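Long-range contacts in trichothecene 15-O-acetyltransferase TRI3 (Fusarium sporotrichioides, PDB 3FOT), which acetylates the 15-oxygen of trichothecene intermediates such as 15-deacetylcalonectrin during the biosynthesis of mycotoxins including T-2 toxin: residues A[58-63]-A[173-178]; A[357-362]-A[407-412]; A[25-30]-A[108-113]; A[141-146]-A[276-281]; A[193-198]-A[440-445]. All coordinates share one frame; numbering follows the deposited sequence. Where two conformers were deposited one is given.

Contact 1: residues A[58-63]-A[173-178]; sequences SLRNIA and PQDATV
Arg60 bends over the turn opposite it and lays the edge of its guanidinium group against Asp175. With CG anti to the backbone N (chi1 -175°) and a bend at chi3, NH1 donates to Asp175 O at 2.7 Å, the oxygen lying close to the guanidinium plane. The Asp175 carboxylate does not join in: its plane is turned 44° from the guanidinium, and its OD1 comes only to 4.0 Å from Arg60 CD. Asn61 points its CB toward the turn and uses both ends of its amide. ND2 makes a weak bond to Pro173 O at 3.2 Å, while OD1 accepts from Ala63 N at 3.0 Å, an Asx turn. The Gln174 side chain crosses that of Asn61 at about a right angle, the amide planes 59° apart; its NE2 reaches Ala63 O in a weak bond and also donates to a water at 2.8 Å. The main chains pair antiparallel. Leu59 and Val178 form a hydrogen-bonded pair, Arg60 and Thr177 the next, non-hydrogen-bonded one. Asn61 N then donates almost straight to Ala176 O at 2.8 Å, at the last residue of the type II turn Pro173-Ala176. The contact thus ends the pairing of strands 53-61 and 177-184 in the mixed six-stranded sheet. Strand 457-469 flanks 53-61 on its other side, where Glu463 forms a salt bridge with Arg60 NE.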
# COMPACT_ATOMS: atom_id res chain seq x y z
N SER A 58 -2.67 -5.19 15.19
CA SER A 58 -2.88 -5.36 16.62
C SER A 58 -3.22 -6.82 16.83
O SER A 58 -4.15 -7.32 16.21
CB SER A 58 -4.05 -4.50 17.10
OG SER A 58 -4.08 -4.45 18.50
N LEU A 59 -2.47 -7.47 17.70
CA LEU A 59 -2.63 -8.90 17.93
C LEU A 59 -3.05 -9.10 19.38
O LEU A 59 -2.80 -8.25 20.25
CB LEU A 59 -1.32 -9.64 17.66
CG LEU A 59 -0.52 -9.39 16.37
CD1 LEU A 59 0.72 -10.27 16.39
CD2 LEU A 59 -1.32 -9.66 15.13
N ARG A 60 -3.70 -10.22 19.65
CA ARG A 60 -4.06 -10.57 21.02
C ARG A 60 -3.47 -11.94 21.35
O ARG A 60 -3.55 -12.87 20.55
CB ARG A 60 -5.57 -10.60 21.19
CG ARG A 60 -6.00 -10.85 22.62
CD ARG A 60 -7.49 -10.55 22.89
NE ARG A 60 -7.94 -9.25 22.37
CZ ARG A 60 -7.83 -8.08 22.99
NH1 ARG A 60 -7.27 -7.98 24.19
NH2 ARG A 60 -8.31 -6.98 22.40
N ASN A 61 -2.90 -12.07 22.54
CA ASN A 61 -2.39 -13.33 23.01
C ASN A 61 -3.56 -14.28 23.34
O ASN A 61 -4.26 -14.08 24.34
CB ASN A 61 -1.50 -13.14 24.24
CG ASN A 61 -1.00 -14.47 24.80
OD1 ASN A 61 -1.21 -15.52 24.18
ND2 ASN A 61 -0.29 -14.43 25.93
N ILE A 62 -3.79 -15.25 22.47
CA ILE A 62 -4.86 -16.23 22.71
C ILE A 62 -4.29 -17.63 22.90
O ILE A 62 -5.00 -18.64 22.80
CB ILE A 62 -5.94 -16.23 21.61
CG1 ILE A 62 -5.33 -16.50 20.21
CG2 ILE A 62 -6.72 -14.93 21.66
CD1 ILE A 62 -6.36 -17.03 19.20
N ALA A 63 -3.00 -17.69 23.16
CA ALA A 63 -2.28 -18.93 23.24
C ALA A 63 -2.73 -19.81 24.43
O ALA A 63 -3.30 -19.29 25.41
CB ALA A 63 -0.79 -18.66 23.32
N PRO A 173 0.65 -11.35 29.25
CA PRO A 173 -0.51 -12.00 29.85
C PRO A 173 -1.48 -12.58 28.81
O PRO A 173 -1.54 -12.09 27.67
CB PRO A 173 -1.17 -10.87 30.62
CG PRO A 173 -0.06 -9.92 30.95
CD PRO A 173 0.80 -9.96 29.70
N GLN A 174 -2.23 -13.60 29.21
CA GLN A 174 -3.34 -14.10 28.42
C GLN A 174 -4.24 -12.93 28.07
O GLN A 174 -4.52 -12.10 28.94
CB GLN A 174 -4.16 -15.13 29.22
CG GLN A 174 -3.64 -16.54 29.09
CD GLN A 174 -3.72 -17.00 27.65
OE1 GLN A 174 -4.76 -16.85 26.99
NE2 GLN A 174 -2.63 -17.52 27.13
N ASP A 175 -4.64 -12.86 26.80
CA ASP A 175 -5.51 -11.80 26.24
C ASP A 175 -4.95 -10.39 26.19
O ASP A 175 -5.66 -9.46 25.83
CB ASP A 175 -6.90 -11.85 26.85
CG ASP A 175 -7.54 -13.20 26.65
OD1 ASP A 175 -7.63 -13.65 25.48
OD2 ASP A 175 -7.87 -13.85 27.67
N ALA A 176 -3.67 -10.24 26.52
CA ALA A 176 -2.98 -8.97 26.33
C ALA A 176 -2.73 -8.75 24.84
O ALA A 176 -2.64 -9.71 24.06
CB ALA A 176 -1.68 -8.96 27.08
N THR A 177 -2.62 -7.48 24.48
CA THR A 177 -2.37 -7.04 23.11
C THR A 177 -0.87 -6.99 22.86
O THR A 177 -0.10 -6.56 23.73
CB THR A 177 -2.99 -5.63 22.95
OG1 THR A 177 -4.42 -5.79 22.98
CG2 THR A 177 -2.56 -4.93 21.68
N VAL A 178 -0.44 -7.47 21.70
CA VAL A 178 0.90 -7.19 21.19
C VAL A 178 0.65 -6.46 19.87
O VAL A 178 -0.11 -6.95 19.04
CB VAL A 178 1.71 -8.47 20.90
CG1 VAL A 178 3.04 -8.10 20.24
CG2 VAL A 178 1.99 -9.26 22.19
O HOH W 1 0.19 -17.54 27.29

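Contact 2: residues A[357-362]-A[407-412]; sequences CQTAAV and QALGLR
Gln407 reaches from its helix to the backbone of Gln358. Its CB and CG carry the chain out from the helix, CG anti to the backbone N (chi1 -177°), before a bend at chi2 swings the amide in against the strand. CD arrives 4.1 Å from Cys357 SG. OE1 then rests beside Thr359, 3.3 Å from its CB, the two side chains sliding past each other in opposite directions. NE2 donates to Gln358 O at 3.0 Å, approaching from above the carbonyl plane and not along a lone pair. This is a helix laid across a strand: the short segments run at 94° to each other, their axes 6.3 Å apart at closest. Strand 358-365 pairs with 333-340 in a two-stranded antiparallel sheet, and helix 406-423 lies on it. Where they come nearest, Thr359 OG1 sits 3.0 Å from Gly410 CA, an approach made possible by the glycine's lack of a side chain; the same hydroxyl is hydrogen-bonded to Leu406 O. Farther along, Ala360 CB comes to 4.5 Å from Leu409 CD2, a loose apolar approach. The Ala360 side chain is about 4 Å from that of His414, a 15-deacetylcalonectrin-binding residue on the same helix.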
# COMPACT_ATOMS: atom_id res chain seq x y z
N CYS A 357 3.81 -3.79 -8.72
CA CYS A 357 3.18 -4.19 -9.98
C CYS A 357 1.89 -3.40 -10.09
O CYS A 357 0.82 -3.88 -9.73
CB CYS A 357 2.94 -5.71 -10.05
SG CYS A 357 2.30 -6.14 -11.72
N GLN A 358 2.04 -2.16 -10.54
CA GLN A 358 0.93 -1.21 -10.56
C GLN A 358 0.77 -0.61 -11.94
O GLN A 358 1.73 -0.48 -12.69
CB GLN A 358 1.17 -0.06 -9.58
CG GLN A 358 1.24 -0.56 -8.11
CD GLN A 358 -0.15 -0.84 -7.58
OE1 GLN A 358 -1.01 0.04 -7.61
NE2 GLN A 358 -0.37 -2.07 -7.08
N THR A 359 -0.47 -0.26 -12.25
CA THR A 359 -0.71 0.51 -13.46
C THR A 359 -1.75 1.56 -13.16
O THR A 359 -1.96 1.89 -11.98
CB THR A 359 -1.00 -0.40 -14.70
OG1 THR A 359 -1.13 0.43 -15.86
CG2 THR A 359 -2.23 -1.23 -14.53
N ALA A 360 -2.38 2.11 -14.21
CA ALA A 360 -3.08 3.37 -14.12
C ALA A 360 -4.42 3.27 -14.86
O ALA A 360 -4.55 2.48 -15.80
CB ALA A 360 -2.23 4.47 -14.74
N ALA A 361 -5.41 4.03 -14.40
CA ALA A 361 -6.69 4.20 -15.11
C ALA A 361 -7.16 5.62 -14.82
O ALA A 361 -6.63 6.28 -13.93
CB ALA A 361 -7.75 3.19 -14.62
N VAL A 362 -8.14 6.11 -15.57
CA VAL A 362 -8.65 7.44 -15.31
C VAL A 362 -10.14 7.32 -15.05
O VAL A 362 -10.90 6.88 -15.92
CB VAL A 362 -8.37 8.45 -16.47
CG1 VAL A 362 -8.91 9.82 -16.12
CG2 VAL A 362 -6.87 8.56 -16.76
N GLN A 407 -0.74 -2.84 -18.36
CA GLN A 407 0.45 -2.85 -17.48
C GLN A 407 1.63 -2.16 -18.15
O GLN A 407 2.33 -1.38 -17.51
CB GLN A 407 0.82 -4.25 -16.96
CG GLN A 407 2.02 -4.24 -15.99
CD GLN A 407 1.81 -3.36 -14.74
OE1 GLN A 407 0.70 -3.23 -14.23
NE2 GLN A 407 2.89 -2.75 -14.25
N ALA A 408 1.83 -2.42 -19.45
CA ALA A 408 2.88 -1.71 -20.19
C ALA A 408 2.68 -0.19 -20.15
O ALA A 408 3.64 0.57 -20.05
CB ALA A 408 2.95 -2.22 -21.66
N LEU A 409 1.42 0.23 -20.24
CA LEU A 409 1.08 1.66 -20.23
C LEU A 409 1.42 2.27 -18.87
O LEU A 409 1.94 3.36 -18.81
CB LEU A 409 -0.41 1.88 -20.56
CG LEU A 409 -1.01 3.29 -20.48
CD1 LEU A 409 -2.14 3.51 -21.52
CD2 LEU A 409 -1.56 3.54 -19.07
N GLY A 410 1.09 1.55 -17.80
CA GLY A 410 1.42 1.99 -16.43
C GLY A 410 2.90 2.28 -16.29
O GLY A 410 3.29 3.33 -15.79
N LEU A 411 3.73 1.34 -16.73
CA LEU A 411 5.17 1.48 -16.59
C LEU A 411 5.64 2.73 -17.32
O LEU A 411 6.42 3.52 -16.80
CB LEU A 411 5.88 0.23 -17.11
CG LEU A 411 5.55 -1.08 -16.39
CD1 LEU A 411 6.28 -2.23 -17.08
CD2 LEU A 411 5.90 -1.03 -14.90
N ARG A 412 5.14 2.92 -18.53
CA ARG A 412 5.56 4.04 -19.35
C ARG A 412 5.08 5.39 -18.81
O ARG A 412 5.86 6.36 -18.74
CB ARG A 412 5.04 3.81 -20.80
CG ARG A 412 5.64 4.75 -21.79
CD ARG A 412 5.19 4.38 -23.18
NE ARG A 412 5.71 5.30 -24.18
CZ ARG A 412 5.12 5.54 -25.36
NH1 ARG A 412 3.99 4.93 -25.68
NH2 ARG A 412 5.66 6.39 -26.21

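Contact 3: residues A[25-30]-A[108-113]; sequences SGRQVQ and YESPES
Ser110 CB lies over one face of the Arg27 guanidinium, 3.4 Å above the plane and displaced toward its rim. At the edge comes the carbonyl end of Pro111, where the modelled approach of NH2 is too short to be trusted. Elsewhere along the edge a water, in the guanidinium plane, accepts from Arg27 NE at 3.2 Å and donates to Ser110 O at 2.8 Å. A bend at chi3 (69°) turns the arginine end in over the chain that leaves the strand. The other flat groups, the Gln28 amide and Glu109 carboxylate, are turned 68° apart, Gln28 NE2 and Glu109 OE1 lying 3.7 Å from each other; Gln28 OE1 is instead hydrogen-bonded to Thr22. On the opposite face of the sheet Val29 CG2 packs against Tyr108 CB at 4.1 Å. The main chains pair antiparallel: Val29 N donates to Tyr108 O, and Tyr108 N to Val29 O, each at 2.8 Å, and Ser110 N reaches Arg27 O just beyond. Strands 28-32 and 105-109 are the two inner strands of a four-stranded antiparallel sheet, bordered by 20-21 and 95-97. Glu225 accepts from both Tyr108 OH and Ser110 OG, tying the strand end to a nearby loop, and helix 114-124 begins after the N-cap Ser113.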
# COMPACT_ATOMS: atom_id res chain seq x y z
N SER A 25 31.19 -13.12 -8.83
CA SER A 25 30.62 -14.16 -7.98
C SER A 25 29.16 -14.47 -8.31
O SER A 25 28.67 -15.58 -8.05
CB SER A 25 30.74 -13.78 -6.51
OG SER A 25 29.77 -12.80 -6.18
N GLY A 26 28.46 -13.46 -8.81
CA GLY A 26 27.03 -13.56 -9.10
C GLY A 26 26.18 -13.31 -7.86
O GLY A 26 24.95 -13.36 -7.95
N ARG A 27 26.81 -13.01 -6.72
CA ARG A 27 26.08 -12.82 -5.45
C ARG A 27 25.39 -11.45 -5.31
O ARG A 27 24.51 -11.30 -4.46
CB ARG A 27 27.00 -13.08 -4.23
CG ARG A 27 27.50 -14.54 -4.17
CD ARG A 27 28.43 -14.76 -2.96
NE ARG A 27 27.69 -14.67 -1.71
CZ ARG A 27 26.98 -15.65 -1.15
NH1 ARG A 27 26.89 -16.86 -1.71
NH2 ARG A 27 26.35 -15.43 -0.01
N GLN A 28 25.78 -10.47 -6.14
CA GLN A 28 25.10 -9.17 -6.17
C GLN A 28 24.48 -8.90 -7.55
O GLN A 28 25.14 -9.07 -8.58
CB GLN A 28 26.07 -8.02 -5.83
CG GLN A 28 25.36 -6.68 -5.60
CD GLN A 28 26.32 -5.53 -5.24
OE1 GLN A 28 26.94 -4.94 -6.12
NE2 GLN A 28 26.40 -5.19 -3.96
N VAL A 29 23.21 -8.50 -7.55
CA VAL A 29 22.50 -8.15 -8.79
C VAL A 29 21.87 -6.77 -8.59
O VAL A 29 21.57 -6.38 -7.45
CB VAL A 29 21.42 -9.19 -9.22
CG1 VAL A 29 22.07 -10.48 -9.75
CG2 VAL A 29 20.44 -9.52 -8.07
N GLN A 30 21.69 -6.03 -9.68
CA GLN A 30 21.04 -4.75 -9.61
C GLN A 30 20.11 -4.54 -10.80
O GLN A 30 20.27 -5.17 -11.86
CB GLN A 30 22.05 -3.61 -9.48
CG GLN A 30 22.84 -3.30 -10.75
CD GLN A 30 23.87 -2.19 -10.54
OE1 GLN A 30 24.20 -1.81 -9.42
NE2 GLN A 30 24.39 -1.68 -11.64
N TYR A 108 20.26 -6.18 -4.96
CA TYR A 108 20.19 -7.27 -4.01
C TYR A 108 21.54 -7.98 -3.91
O TYR A 108 22.15 -8.31 -4.95
CB TYR A 108 19.09 -8.30 -4.35
CG TYR A 108 19.08 -9.38 -3.28
CD1 TYR A 108 18.54 -9.10 -2.02
CD2 TYR A 108 19.71 -10.62 -3.50
CE1 TYR A 108 18.58 -10.04 -0.99
CE2 TYR A 108 19.75 -11.58 -2.47
CZ TYR A 108 19.19 -11.27 -1.23
OH TYR A 108 19.23 -12.19 -0.21
N GLU A 109 22.00 -8.24 -2.69
CA GLU A 109 23.22 -9.03 -2.49
C GLU A 109 22.95 -10.13 -1.45
O GLU A 109 22.43 -9.87 -0.37
CB GLU A 109 24.38 -8.14 -2.07
CG GLU A 109 25.70 -8.88 -1.79
CD GLU A 109 26.80 -7.96 -1.28
OE1 GLU A 109 26.52 -6.88 -0.72
OE2 GLU A 109 27.98 -8.34 -1.44
N SER A 110 23.29 -11.37 -1.81
CA SER A 110 23.22 -12.47 -0.83
C SER A 110 24.10 -12.19 0.38
O SER A 110 25.16 -11.58 0.23
CB SER A 110 23.68 -13.77 -1.45
OG SER A 110 22.70 -14.31 -2.26
N PRO A 111 23.68 -12.64 1.58
CA PRO A 111 24.56 -12.49 2.75
C PRO A 111 25.90 -13.18 2.51
O PRO A 111 25.95 -14.27 1.93
CB PRO A 111 23.78 -13.21 3.87
CG PRO A 111 22.32 -13.08 3.42
CD PRO A 111 22.38 -13.24 1.93
N GLU A 112 26.97 -12.51 2.93
CA GLU A 112 28.34 -13.02 2.79
C GLU A 112 28.58 -14.27 3.64
O GLU A 112 29.51 -15.03 3.38
CB GLU A 112 29.35 -11.93 3.14
CG GLU A 112 29.11 -11.24 4.48
CD GLU A 112 30.38 -10.75 5.14
OE1 GLU A 112 30.93 -9.72 4.69
OE2 GLU A 112 30.83 -11.39 6.12
N SER A 113 27.75 -14.45 4.66
CA SER A 113 27.86 -15.57 5.57
C SER A 113 26.55 -15.71 6.33
O SER A 113 25.76 -14.77 6.39
CB SER A 113 29.00 -15.35 6.57
OG SER A 113 28.73 -14.27 7.45
O HOH W 2 27.82 -11.65 -0.57

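Contact 4: residues A[141-146]-A[276-281]; sequences MEEGRA and LPRCVI
Glu143 and Arg278 form the charged part of this contact, a salt bridge in which both terminal nitrogens of the arginine converge on one oxygen. NH1 reaches OE2 at 2.9 Å on its anti lone pair, nearly straight, and NH2 at 3.2 Å from out of the carboxylate plane. OE2 lies at the guanidinium edge, in plane, while the carboxylate itself is turned 70° from the guanidinium. A bend at chi2 (-62°) brings the arginine end back to the helix, and its NE has a second partner in Asp495. A further pair lies within 141-146: Arg145 grips Glu142 side-on, one nitrogen to each oxygen, with NE to OE1 at 3.1 Å. Glu142 OE2 is also hydrogen-bonded to Tyr54. Van der Waals contacts make up the rest. Leu276 sends CD1 to Glu143 CG at 3.7 Å and CD2 to Ala146 CB at 3.9 Å, the latter an apolar pair, while CD2 also meets Glu142 O. Pro277 CG rests on Glu142 OE1 at 3.7 Å. Helix 134-147 is thereby joined to edge strand 277-283 of the four-stranded mixed sheet at the surface. With Asp495 and Glu143 sharing one guanidinium, its positive charge is probably well compensated, and the two bonds to OE2 probably restrain the glutamate.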
# COMPACT_ATOMS: atom_id res chain seq x y z
N MET A 141 7.65 8.20 15.00
CA MET A 141 8.72 7.99 14.05
C MET A 141 8.73 9.09 13.00
O MET A 141 9.80 9.61 12.61
CB MET A 141 8.60 6.61 13.41
CG MET A 141 8.98 5.48 14.34
SD MET A 141 8.63 3.87 13.55
CE MET A 141 9.81 3.85 12.21
N GLU A 142 7.54 9.48 12.57
CA GLU A 142 7.44 10.55 11.58
C GLU A 142 7.81 11.90 12.18
O GLU A 142 8.51 12.69 11.53
CB GLU A 142 6.06 10.55 10.94
CG GLU A 142 5.88 9.34 10.01
CD GLU A 142 6.93 9.31 8.90
OE1 GLU A 142 7.32 10.38 8.38
OE2 GLU A 142 7.39 8.21 8.54
N GLU A 143 7.40 12.14 13.42
CA GLU A 143 7.84 13.36 14.14
C GLU A 143 9.37 13.36 14.34
O GLU A 143 10.04 14.37 14.07
CB GLU A 143 7.07 13.51 15.46
CG GLU A 143 5.58 13.82 15.27
CD GLU A 143 4.70 13.47 16.47
OE1 GLU A 143 5.24 13.24 17.59
OE2 GLU A 143 3.45 13.43 16.29
N GLY A 144 9.91 12.22 14.78
CA GLY A 144 11.35 12.03 14.98
C GLY A 144 12.21 12.22 13.74
O GLY A 144 13.30 12.80 13.82
N ARG A 145 11.72 11.71 12.60
CA ARG A 145 12.33 11.80 11.24
C ARG A 145 13.17 13.05 11.03
O ARG A 145 14.28 12.99 10.52
CB ARG A 145 11.26 11.65 10.14
CG ARG A 145 11.86 11.50 8.75
CD ARG A 145 10.85 10.95 7.73
NE ARG A 145 10.31 9.66 8.17
CZ ARG A 145 11.04 8.56 8.34
NH1 ARG A 145 12.36 8.60 8.12
NH2 ARG A 145 10.46 7.44 8.74
N ALA A 146 12.66 14.22 11.29
CA ALA A 146 11.81 15.04 10.48
C ALA A 146 12.71 16.00 11.23
O ALA A 146 13.64 16.58 10.66
CB ALA A 146 10.39 15.14 11.00
N LEU A 276 3.97 17.20 8.47
CA LEU A 276 4.01 15.78 8.79
C LEU A 276 2.83 15.00 8.22
O LEU A 276 1.72 15.53 8.18
CB LEU A 276 4.03 15.60 10.32
CG LEU A 276 5.31 16.14 10.99
CD1 LEU A 276 5.20 16.20 12.50
CD2 LEU A 276 6.47 15.27 10.60
N PRO A 277 3.07 13.72 7.80
CA PRO A 277 1.92 12.90 7.38
C PRO A 277 1.06 12.55 8.57
O PRO A 277 1.57 12.28 9.67
CB PRO A 277 2.58 11.63 6.80
CG PRO A 277 3.90 11.56 7.46
CD PRO A 277 4.34 12.99 7.69
N ARG A 278 -0.26 12.58 8.37
CA ARG A 278 -1.18 12.23 9.42
C ARG A 278 -2.27 11.36 8.86
O ARG A 278 -2.42 11.25 7.64
CB ARG A 278 -1.80 13.46 10.07
CG ARG A 278 -0.83 14.43 10.71
CD ARG A 278 -0.05 13.81 11.86
NE ARG A 278 0.73 14.81 12.58
CZ ARG A 278 1.48 14.56 13.65
NH1 ARG A 278 1.59 13.33 14.13
NH2 ARG A 278 2.14 15.55 14.25
N CYS A 279 -3.03 10.72 9.73
CA CYS A 279 -4.06 9.77 9.32
C CYS A 279 -5.35 9.96 10.12
O CYS A 279 -5.27 10.19 11.31
CB CYS A 279 -3.50 8.35 9.51
SG CYS A 279 -4.47 7.05 8.77
N VAL A 280 -6.51 9.82 9.48
CA VAL A 280 -7.79 9.76 10.18
C VAL A 280 -8.44 8.47 9.73
O VAL A 280 -8.52 8.21 8.53
CB VAL A 280 -8.70 10.97 9.87
CG1 VAL A 280 -10.04 10.80 10.60
CG2 VAL A 280 -8.04 12.26 10.32
N ILE A 281 -8.89 7.65 10.68
CA ILE A 281 -9.42 6.31 10.37
C ILE A 281 -10.88 6.19 10.83
O ILE A 281 -11.24 6.63 11.92
CB ILE A 281 -8.59 5.22 11.10
CG1 ILE A 281 -7.15 5.16 10.56
CG2 ILE A 281 -9.27 3.87 10.99
CD1 ILE A 281 -6.20 4.29 11.35

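Contact 5: residues A[193-198]-A[440-445]; sequences GCRKFV and GINERF
Arg195 is the first residue of 193-198 to meet the second segment, with Phe445 over one guanidinium face and Asn442 at its edge. Bent at chi3 (-76°), it brings that face under Phe445 CE2, which stands 3.7 Å above the plane near the rim. The ring is steeply inclined, 69° from the guanidinium, so this is no flat stack. The Asn442 amide plane is almost perpendicular. NH1 is hydrogen-bonded to Asp439 O and NE to Gly191 O, with a cation-pi contact to Phe467. Arg444 brings a like charge near, its NH2 4.5 Å from Arg195 NH2. Lys196 follows, meeting the opposite rim of Phe445 from the same side of the ring plane: its CG touches CD1 at 3.5 Å, and its NZ goes on to Ser351 O. Arg444 CB covers the other face, 3.6 Å above the ring. A water sits 2.8 Å from Lys196 O and equally far from Phe445 O. The helix 191-205 packs through Cys194, Arg195 and Val198 on strand 53-61 of the six-stranded sheet, whereas the second segment runs off the end of edge strand 435-441 in the four-stranded mixed sheet, so the contact bridges the two sheets.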
# COMPACT_ATOMS: atom_id res chain seq x y z
N GLY A 193 2.30 -6.59 -2.31
CA GLY A 193 3.49 -7.36 -2.04
C GLY A 193 3.87 -7.27 -0.57
O GLY A 193 4.30 -8.25 0.05
N CYS A 194 3.70 -6.07 0.00
CA CYS A 194 4.10 -5.85 1.39
C CYS A 194 3.14 -6.62 2.31
O CYS A 194 3.58 -7.30 3.24
CB CYS A 194 4.09 -4.35 1.73
SG CYS A 194 5.04 -4.01 3.22
N ARG A 195 1.84 -6.55 2.06
CA ARG A 195 0.91 -7.35 2.87
C ARG A 195 1.12 -8.86 2.71
O ARG A 195 1.01 -9.60 3.69
CB ARG A 195 -0.54 -6.98 2.58
CG ARG A 195 -0.83 -5.59 3.12
CD ARG A 195 -2.23 -5.16 2.77
NE ARG A 195 -2.33 -4.76 1.38
CZ ARG A 195 -3.48 -4.65 0.72
NH1 ARG A 195 -4.62 -4.95 1.34
NH2 ARG A 195 -3.48 -4.29 -0.56
N LYS A 196 1.40 -9.31 1.49
CA LYS A 196 1.70 -10.73 1.27
C LYS A 196 2.90 -11.12 2.15
O LYS A 196 2.93 -12.17 2.77
CB LYS A 196 2.03 -11.02 -0.20
CG LYS A 196 0.77 -11.07 -1.10
CD LYS A 196 1.09 -11.11 -2.60
CE LYS A 196 1.78 -12.42 -3.03
NZ LYS A 196 0.91 -13.64 -2.92
N PHE A 197 3.89 -10.24 2.21
CA PHE A 197 5.09 -10.55 2.99
C PHE A 197 4.80 -10.59 4.50
O PHE A 197 5.32 -11.45 5.21
CB PHE A 197 6.20 -9.54 2.66
CG PHE A 197 7.53 -9.93 3.24
CD1 PHE A 197 8.36 -10.83 2.57
CD2 PHE A 197 7.93 -9.40 4.47
CE1 PHE A 197 9.60 -11.21 3.12
CE2 PHE A 197 9.16 -9.73 5.01
CZ PHE A 197 10.01 -10.64 4.34
N VAL A 198 3.94 -9.70 4.99
CA VAL A 198 3.47 -9.76 6.40
C VAL A 198 2.81 -11.14 6.64
O VAL A 198 3.10 -11.82 7.63
CB VAL A 198 2.49 -8.62 6.70
CG1 VAL A 198 1.81 -8.81 8.06
CG2 VAL A 198 3.25 -7.26 6.67
N GLY A 440 -8.43 -3.39 -0.79
CA GLY A 440 -9.15 -4.65 -0.90
C GLY A 440 -9.24 -5.42 0.39
O GLY A 440 -9.05 -4.86 1.46
N ILE A 441 -9.45 -6.73 0.27
CA ILE A 441 -9.72 -7.61 1.40
C ILE A 441 -8.43 -8.23 1.94
O ILE A 441 -7.75 -8.96 1.23
CB ILE A 441 -10.72 -8.70 0.97
CG1 ILE A 441 -12.04 -8.03 0.55
CG2 ILE A 441 -10.91 -9.74 2.07
CD1 ILE A 441 -13.04 -8.97 -0.08
N ASN A 442 -8.11 -7.92 3.19
CA ASN A 442 -6.82 -8.29 3.75
C ASN A 442 -6.65 -9.79 3.96
O ASN A 442 -5.54 -10.27 4.09
CB ASN A 442 -6.55 -7.51 5.05
CG ASN A 442 -6.06 -6.11 4.81
OD1 ASN A 442 -6.57 -5.12 5.38
ND2 ASN A 442 -5.04 -6.00 3.99
N GLU A 443 -7.77 -10.54 3.95
CA GLU A 443 -7.70 -12.01 4.07
C GLU A 443 -7.00 -12.68 2.89
O GLU A 443 -6.54 -13.83 2.99
CB GLU A 443 -9.11 -12.59 4.26
CG GLU A 443 -9.59 -12.54 5.72
CD GLU A 443 -10.31 -11.24 6.10
OE1 GLU A 443 -10.31 -10.26 5.31
OE2 GLU A 443 -10.90 -11.22 7.21
N ARG A 444 -6.95 -11.97 1.75
CA ARG A 444 -6.22 -12.44 0.60
C ARG A 444 -4.76 -12.68 0.94
O ARG A 444 -4.12 -13.52 0.34
CB ARG A 444 -6.32 -11.44 -0.57
CG ARG A 444 -7.72 -11.22 -1.10
CD ARG A 444 -7.67 -10.36 -2.37
NE ARG A 444 -7.39 -8.97 -2.02
CZ ARG A 444 -6.89 -8.05 -2.84
NH1 ARG A 444 -6.56 -8.35 -4.09
NH2 ARG A 444 -6.69 -6.82 -2.38
N PHE A 445 -4.23 -11.92 1.91
CA PHE A 445 -2.79 -11.87 2.13
C PHE A 445 -2.30 -12.24 3.52
O PHE A 445 -1.17 -12.70 3.66
CB PHE A 445 -2.31 -10.45 1.84
CG PHE A 445 -2.83 -9.89 0.55
CD1 PHE A 445 -2.64 -10.59 -0.63
CD2 PHE A 445 -3.53 -8.69 0.53
CE1 PHE A 445 -3.12 -10.08 -1.84
CE2 PHE A 445 -4.02 -8.17 -0.68
CZ PHE A 445 -3.81 -8.88 -1.86
O HOH W 3 0.87 -14.05 2.20

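Overall arrangement
Along the chain the first segments run contact 3, contact 1, contact 4, contact 5, contact 2, with contact 2 nested inside the loop closed by contact 5. Contact 5 lies nearest the chain centre. Contacts 4 and 5, centres 23 Å apart, both reach the four-stranded mixed sheet at its two edge strands, 277-283 and 435-441, from helices that pack on the six-stranded sheet; contact 1 lies in the latter. Contacts 1 and 2 stand on opposite sides of the chain centre, 41 Å apart, and contact 3 lies in a separate four-stranded antiparallel sheet. In this BAHD-superfamily acyltransferase contacts 4 and 5 thus link the two mixed sheets through helices, and contact 2 lies beside substrate-binding His414.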